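Local coordinates for glycosyl hydrolases family 31 family protein (Aspergillus niger, PDB 6DRU), which catalyses the release of alpha-xylose from the non-reducing terminal glucose of xyloglucan oligosaccharides, as a glycosidase of the GH31 family, at residues N341-A346 with S367-A372. Residues are numbered along the deposited sequence; the frame is centred on the assembly and turned at random.
Sequences NGLLSA and STNPSA
OD1 of N369 accepts the backbone N-H of S371, with 2.9 Å between OD1 of N369 and N of S371, a capping bond at the start of helix 370-385, where N369 is the N-cap residue and faces the loop that follows helix 335-340 in the TIM-barrel domain. The bond is bent, with an angle of 134° at the hydrogen. Its donor stands 34° out of the carbonyl plane. With OD1 turned to the helix end, ND2 of N369 lies 3.1 Å from O of G342. CG of N369 is anti to the backbone N (chi1 -172°), which places ND2 beside the carbonyl of G342. The loop bends here through the positive phi of G342, a backbone conformation that glycine adopts readily.

L343 supplies the apolar half of the contact. One methyl, CD2 of L343, sits over the first turn of the helix, 3.8 Å from CB of S371, while also touching ND2 of N369. The same CD2 of L343 lies 3.7 Å from N of A372. L343 also packs on L338 of the preceding helix, and its backbone is hydrogen-bonded to D366, just ahead of the second segment. That bond holds the loop to the chain leading into helix 370-385, and the helix itself is met by packing. This is structural packing away from the xylose pocket. Deeper in the contact, where both residues are buried, CB of L343 meets CB of A372 at 3.7 Å.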
# COMPACT_ATOMS: atom_id res chain seq x y z
N ASN A 341 15.31 -18.09 -17.73
CA ASN A 341 14.13 -18.94 -17.58
C ASN A 341 13.29 -18.58 -16.36
O ASN A 341 12.35 -19.32 -16.04
CB ASN A 341 14.55 -20.41 -17.53
CG ASN A 341 15.10 -20.90 -18.85
OD1 ASN A 341 14.36 -21.35 -19.72
ND2 ASN A 341 16.42 -20.80 -19.02
N GLY A 342 13.60 -17.48 -15.69
CA GLY A 342 12.81 -17.05 -14.54
C GLY A 342 12.81 -18.04 -13.40
O GLY A 342 11.75 -18.30 -12.81
N LEU A 343 13.97 -18.60 -13.07
CA LEU A 343 14.09 -19.57 -11.99
C LEU A 343 14.65 -18.96 -10.72
O LEU A 343 15.02 -19.70 -9.80
CB LEU A 343 14.95 -20.75 -12.44
CG LEU A 343 14.62 -21.35 -13.81
CD1 LEU A 343 15.58 -22.48 -14.13
CD2 LEU A 343 13.18 -21.83 -13.85
N LEU A 344 14.73 -17.64 -10.64
CA LEU A 344 15.25 -16.95 -9.47
C LEU A 344 14.17 -16.07 -8.86
O LEU A 344 13.45 -15.37 -9.58
CB LEU A 344 16.47 -16.11 -9.82
CG LEU A 344 17.64 -16.80 -10.51
CD1 LEU A 344 18.69 -15.78 -10.93
CD2 LEU A 344 18.25 -17.85 -9.59
N SER A 345 14.06 -16.10 -7.54
CA SER A 345 13.27 -15.11 -6.84
C SER A 345 13.98 -13.75 -6.92
O SER A 345 15.16 -13.66 -7.28
CB SER A 345 13.05 -15.51 -5.39
OG SER A 345 14.27 -15.50 -4.66
N ALA A 346 13.25 -12.70 -6.58
CA ALA A 346 13.82 -11.37 -6.66
C ALA A 346 13.05 -10.42 -5.76
O ALA A 346 11.83 -10.53 -5.64
CB ALA A 346 13.81 -10.85 -8.11
N SER A 367 12.30 -22.04 -5.18
CA SER A 367 11.89 -23.41 -4.89
C SER A 367 10.40 -23.63 -5.14
O SER A 367 9.98 -24.77 -5.32
CB SER A 367 12.22 -23.78 -3.44
OG SER A 367 11.48 -22.99 -2.52
N THR A 368 9.60 -22.56 -5.16
CA THR A 368 8.18 -22.69 -5.48
C THR A 368 7.94 -22.86 -6.98
O THR A 368 6.84 -23.25 -7.37
CB THR A 368 7.40 -21.48 -4.97
OG1 THR A 368 7.71 -20.33 -5.77
CG2 THR A 368 7.77 -21.18 -3.53
N ASN A 369 8.94 -22.56 -7.80
CA ASN A 369 8.83 -22.75 -9.25
C ASN A 369 9.16 -24.20 -9.58
O ASN A 369 10.30 -24.64 -9.35
CB ASN A 369 9.78 -21.80 -9.98
CG ASN A 369 9.57 -21.80 -11.49
OD1 ASN A 369 9.11 -22.78 -12.08
ND2 ASN A 369 9.94 -20.70 -12.13
N PRO A 370 8.22 -24.98 -10.12
CA PRO A 370 8.53 -26.38 -10.45
C PRO A 370 9.65 -26.53 -11.46
O PRO A 370 10.43 -27.48 -11.36
CB PRO A 370 7.20 -26.91 -11.00
CG PRO A 370 6.16 -26.00 -10.43
CD PRO A 370 6.81 -24.65 -10.36
N SER A 371 9.75 -25.61 -12.41
CA SER A 371 10.85 -25.66 -13.37
C SER A 371 12.20 -25.44 -12.69
O SER A 371 13.20 -26.03 -13.10
CB SER A 371 10.64 -24.63 -14.48
OG SER A 371 9.48 -24.92 -15.23
N ALA A 372 12.23 -24.61 -11.65
CA ALA A 372 13.48 -24.37 -10.94
C ALA A 372 13.88 -25.58 -10.10
O ALA A 372 15.08 -25.89 -9.98
CB ALA A 372 13.36 -23.12 -10.07